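Local structure of beta-xylanase (Roseburia intestinalis L1-82, 6SGF) at residues B[56-70]-B[84-98]. The protein binds xylan weakly through this carbohydrate-binding module (CBM86), part of a longer enzyme that probably hydrolyses internal beta-1,4-xylosidic linkages. Residues are numbered along the deposited sequence; the frame is centred on the assembly and turned at random.
Sequences AVTFQVADQKVPISL and TQYGLSGQTEYTINP. With CD (cadmium ion), chain N; XYP (beta-D-xylopyranose), chain H.
Two antiparallel strand pairings, V57–V61 against T92–I96 and I68–L70 against Q85–L88, lie at the edges of the two sheets of a beta sandwich, and both segments cross from one sheet to the other. In the first ladder V57 pairs with I96 and F59 with Y94 through paired backbone bonds, while OG1 of T58 meets OG1 of T95 at 2.9 Å on the face turned from the sandwich interior. The second ladder is broken by a G1 beta bulge: G87, with positive phi, and L88 both face I68. This two-sheet architecture, the beta sandwich common among carbohydrate-binding modules, buries L70 between the layers; its CD1 meets L88 CD1 tightly at 3.5 Å and also touches Y94 CB, while its CB meets I96 CD1. With CG anti to the backbone N (chi1 -175°) and the chain extended, Q64 reaches from the 63–67 loop, which links the two strands, to the opposite segment. Its OE1 takes Y94 OH in the amide plane, on a lone pair, at 2.8 Å, and its NE2 donates to L88 O (3.0 Å) and V66 O. A leucine here would probably leave Y94 OH without its acceptor and, with both NE2 bonds gone, the 64–67 loop less firmly held to L88. Just before the bulge, the Y86 ring lies against xylose, CE1 3.3 Å from XYP O5, in the glycan pocket with M110 and T112.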
# COMPACT_ATOMS: atom_id res chain seq x y z
N ALA B 56 -14.65 6.54 -6.53
CA ALA B 56 -13.98 7.13 -5.39
C ALA B 56 -12.48 6.96 -5.57
O ALA B 56 -12.02 5.95 -6.10
CB ALA B 56 -14.45 6.47 -4.08
N VAL B 57 -11.74 7.97 -5.12
CA VAL B 57 -10.28 7.91 -5.03
C VAL B 57 -9.90 8.12 -3.56
O VAL B 57 -10.21 9.16 -2.98
CB VAL B 57 -9.60 8.97 -5.91
CG1 VAL B 57 -8.09 8.80 -5.85
CG2 VAL B 57 -10.06 8.87 -7.38
N THR B 58 -9.20 7.15 -2.97
CA THR B 58 -8.86 7.21 -1.56
C THR B 58 -7.34 7.30 -1.39
O THR B 58 -6.60 6.44 -1.87
CB THR B 58 -9.41 6.00 -0.81
OG1 THR B 58 -10.84 5.99 -0.94
CG2 THR B 58 -9.05 6.08 0.68
N PHE B 59 -6.90 8.36 -0.73
CA PHE B 59 -5.49 8.58 -0.43
C PHE B 59 -5.24 8.10 0.99
O PHE B 59 -5.92 8.54 1.92
CB PHE B 59 -5.11 10.06 -0.52
CG PHE B 59 -5.30 10.69 -1.87
CD1 PHE B 59 -6.57 10.86 -2.40
CD2 PHE B 59 -4.22 11.12 -2.58
CE1 PHE B 59 -6.76 11.48 -3.63
CE2 PHE B 59 -4.37 11.75 -3.77
CZ PHE B 59 -5.66 11.93 -4.32
N GLN B 60 -4.26 7.22 1.15
CA GLN B 60 -3.81 6.79 2.46
C GLN B 60 -2.50 7.49 2.79
O GLN B 60 -1.54 7.45 2.00
CB GLN B 60 -3.62 5.27 2.50
CG GLN B 60 -3.21 4.74 3.88
CD GLN B 60 -3.13 3.20 3.93
OE1 GLN B 60 -3.15 2.51 2.91
NE2 GLN B 60 -3.03 2.68 5.12
N VAL B 61 -2.46 8.13 3.97
CA VAL B 61 -1.31 8.88 4.44
C VAL B 61 -0.88 8.39 5.82
O VAL B 61 -1.60 7.69 6.52
CB VAL B 61 -1.58 10.40 4.46
CG1 VAL B 61 -1.94 10.90 3.07
CG2 VAL B 61 -2.66 10.73 5.44
N ALA B 62 0.33 8.80 6.20
CA ALA B 62 0.89 8.47 7.51
C ALA B 62 1.75 9.64 7.97
O ALA B 62 2.23 10.43 7.17
CB ALA B 62 1.69 7.16 7.45
N ASP B 63 1.90 9.76 9.28
CA ASP B 63 2.74 10.79 9.90
C ASP B 63 2.36 12.19 9.41
O ASP B 63 3.22 13.04 9.15
CB ASP B 63 4.21 10.51 9.67
CG ASP B 63 4.73 9.46 10.62
OD1 ASP B 63 4.27 9.45 11.78
OD2 ASP B 63 5.58 8.68 10.19
N GLN B 64 1.06 12.44 9.30
CA GLN B 64 0.57 13.72 8.82
C GLN B 64 0.74 14.78 9.90
O GLN B 64 0.18 14.66 10.99
CB GLN B 64 -0.90 13.62 8.41
CG GLN B 64 -1.46 14.91 7.79
CD GLN B 64 -2.94 14.81 7.41
OE1 GLN B 64 -3.55 13.76 7.50
NE2 GLN B 64 -3.50 15.91 7.00
N LYS B 65 1.51 15.83 9.59
CA LYS B 65 1.80 16.89 10.53
C LYS B 65 1.31 18.24 10.06
O LYS B 65 1.72 19.26 10.63
CB LYS B 65 3.30 16.97 10.83
CG LYS B 65 3.90 15.67 11.28
CD LYS B 65 3.68 15.35 12.71
CE LYS B 65 4.54 14.13 13.09
NZ LYS B 65 3.85 12.84 12.75
N VAL B 66 0.47 18.28 9.03
CA VAL B 66 -0.08 19.53 8.49
C VAL B 66 -1.38 19.19 7.76
O VAL B 66 -1.47 18.09 7.19
CB VAL B 66 0.94 20.21 7.56
CG1 VAL B 66 1.30 19.27 6.39
CG2 VAL B 66 0.41 21.56 7.05
N PRO B 67 -2.40 20.05 7.76
CA PRO B 67 -3.58 19.77 6.91
C PRO B 67 -3.17 19.71 5.44
O PRO B 67 -2.28 20.43 5.00
CB PRO B 67 -4.52 20.95 7.18
CG PRO B 67 -4.06 21.50 8.53
CD PRO B 67 -2.59 21.28 8.55
N ILE B 68 -3.82 18.82 4.68
CA ILE B 68 -3.43 18.60 3.29
C ILE B 68 -4.61 18.82 2.35
O ILE B 68 -5.77 18.67 2.72
CB ILE B 68 -2.81 17.19 3.03
CG1 ILE B 68 -3.78 16.05 3.40
CG2 ILE B 68 -1.52 17.05 3.75
CD1 ILE B 68 -3.22 14.69 3.11
N SER B 69 -4.27 19.14 1.10
CA SER B 69 -5.18 19.21 -0.02
C SER B 69 -4.85 18.10 -1.00
O SER B 69 -3.68 17.77 -1.22
CB SER B 69 -5.06 20.59 -0.68
OG SER B 69 -5.49 21.55 0.28
N LEU B 70 -5.89 17.48 -1.54
CA LEU B 70 -5.77 16.32 -2.40
C LEU B 70 -6.37 16.65 -3.76
O LEU B 70 -7.42 17.30 -3.85
CB LEU B 70 -6.44 15.11 -1.78
CG LEU B 70 -5.93 14.76 -0.38
CD1 LEU B 70 -6.84 13.68 0.24
CD2 LEU B 70 -4.51 14.32 -0.35
N THR B 84 -10.81 18.40 -6.23
CA THR B 84 -9.87 18.83 -5.21
C THR B 84 -10.61 18.97 -3.89
O THR B 84 -11.74 19.47 -3.85
CB THR B 84 -9.22 20.17 -5.57
OG1 THR B 84 -8.66 20.09 -6.88
CG2 THR B 84 -8.13 20.54 -4.59
N GLN B 85 -9.99 18.56 -2.79
CA GLN B 85 -10.53 18.84 -1.46
C GLN B 85 -9.41 19.49 -0.68
O GLN B 85 -8.25 19.12 -0.85
CB GLN B 85 -11.05 17.58 -0.79
CG GLN B 85 -12.34 17.08 -1.39
CD GLN B 85 -13.15 16.22 -0.44
OE1 GLN B 85 -12.77 16.01 0.71
NE2 GLN B 85 -14.29 15.73 -0.93
N TYR B 86 -9.73 20.51 0.12
CA TYR B 86 -8.72 21.28 0.81
C TYR B 86 -8.83 21.17 2.33
O TYR B 86 -9.92 21.01 2.89
CB TYR B 86 -8.85 22.76 0.46
CG TYR B 86 -8.85 23.13 -0.99
CD1 TYR B 86 -7.67 23.41 -1.64
CD2 TYR B 86 -10.06 23.23 -1.72
CE1 TYR B 86 -7.67 23.80 -2.98
CE2 TYR B 86 -10.06 23.62 -3.05
CZ TYR B 86 -8.85 23.90 -3.67
OH TYR B 86 -8.81 24.28 -4.99
N GLY B 87 -7.68 21.35 2.99
CA GLY B 87 -7.61 21.52 4.45
C GLY B 87 -8.01 20.31 5.26
O GLY B 87 -8.64 20.45 6.31
N LEU B 88 -7.66 19.11 4.78
CA LEU B 88 -8.08 17.86 5.39
C LEU B 88 -7.10 17.46 6.49
O LEU B 88 -5.88 17.56 6.32
CB LEU B 88 -8.16 16.74 4.34
CG LEU B 88 -9.00 17.00 3.08
CD1 LEU B 88 -8.82 15.86 2.09
CD2 LEU B 88 -10.47 17.20 3.45
N SER B 89 -7.64 17.03 7.62
CA SER B 89 -6.84 16.61 8.76
C SER B 89 -7.63 15.56 9.54
O SER B 89 -8.84 15.41 9.38
CB SER B 89 -6.45 17.77 9.69
OG SER B 89 -7.57 18.25 10.41
N GLY B 90 -6.90 14.79 10.35
CA GLY B 90 -7.48 13.93 11.34
C GLY B 90 -7.80 12.52 10.90
O GLY B 90 -8.39 11.77 11.69
N GLN B 91 -7.46 12.13 9.67
CA GLN B 91 -7.73 10.79 9.18
C GLN B 91 -6.46 10.27 8.54
O GLN B 91 -5.63 11.05 8.09
CB GLN B 91 -8.86 10.76 8.14
CG GLN B 91 -10.16 11.39 8.66
CD GLN B 91 -11.14 11.75 7.54
OE1 GLN B 91 -11.94 12.69 7.68
NE2 GLN B 91 -11.06 11.02 6.43
N THR B 92 -6.33 8.95 8.46
CA THR B 92 -5.23 8.38 7.67
C THR B 92 -5.68 7.96 6.29
O THR B 92 -4.83 7.57 5.47
CB THR B 92 -4.58 7.16 8.35
OG1 THR B 92 -5.59 6.21 8.68
CG2 THR B 92 -3.76 7.55 9.61
N GLU B 93 -6.98 8.02 6.00
CA GLU B 93 -7.53 7.77 4.67
C GLU B 93 -8.56 8.84 4.36
O GLU B 93 -9.47 9.08 5.16
CB GLU B 93 -8.15 6.37 4.60
CG GLU B 93 -7.11 5.30 4.82
CD GLU B 93 -7.49 3.93 4.31
OE1 GLU B 93 -8.69 3.68 4.09
OE2 GLU B 93 -6.56 3.11 4.13
N TYR B 94 -8.41 9.47 3.20
CA TYR B 94 -9.33 10.50 2.75
C TYR B 94 -9.87 10.13 1.38
O TYR B 94 -9.11 9.69 0.52
CB TYR B 94 -8.63 11.86 2.63
CG TYR B 94 -7.98 12.37 3.90
CD1 TYR B 94 -8.73 13.04 4.85
CD2 TYR B 94 -6.61 12.20 4.15
CE1 TYR B 94 -8.16 13.52 6.00
CE2 TYR B 94 -6.04 12.67 5.31
CZ TYR B 94 -6.83 13.34 6.23
OH TYR B 94 -6.32 13.86 7.38
N THR B 95 -11.15 10.40 1.14
CA THR B 95 -11.79 10.00 -0.11
C THR B 95 -12.25 11.22 -0.89
O THR B 95 -12.84 12.14 -0.32
CB THR B 95 -12.97 9.07 0.16
OG1 THR B 95 -12.48 7.83 0.68
CG2 THR B 95 -13.74 8.80 -1.10
N ILE B 96 -11.93 11.24 -2.18
CA ILE B 96 -12.48 12.22 -3.12
C ILE B 96 -13.38 11.45 -4.08
O ILE B 96 -12.97 10.43 -4.63
CB ILE B 96 -11.38 12.96 -3.89
CG1 ILE B 96 -10.58 13.88 -2.97
CG2 ILE B 96 -11.99 13.78 -5.03
CD1 ILE B 96 -9.36 14.44 -3.66
N ASN B 97 -14.58 11.97 -4.34
CA ASN B 97 -15.42 11.36 -5.35
C ASN B 97 -15.35 12.23 -6.61
O ASN B 97 -16.03 13.27 -6.67
CB ASN B 97 -16.86 11.25 -4.84
CG ASN B 97 -16.94 10.43 -3.55
OD1 ASN B 97 -17.07 10.97 -2.45
ND2 ASN B 97 -16.83 9.13 -3.69
N PRO B 98 -14.54 11.88 -7.60
CA PRO B 98 -14.25 12.79 -8.71
C PRO B 98 -15.33 12.77 -9.79
O PRO B 98 -16.11 11.83 -9.91
CB PRO B 98 -12.95 12.22 -9.28
CG PRO B 98 -13.17 10.75 -9.13
CD PRO B 98 -13.87 10.57 -7.80
CD CD N . 4.54 7.94 13.59
C1 XYP H . -5.77 27.58 -4.78
C2 XYP H . -7.20 28.00 -5.16
C3 XYP H . -7.98 28.49 -3.99
C4 XYP H . -7.92 27.48 -2.90
C5 XYP H . -6.50 27.00 -2.57
O2 XYP H . -7.17 29.04 -6.14
O3 XYP H . -9.36 28.63 -4.38
O4 XYP H . -8.39 28.01 -1.67
O5 XYP H . -5.85 26.48 -3.76
O HOH W 1 -4.44 22.08 2.91
O HOH W 2 2.92 7.55 13.42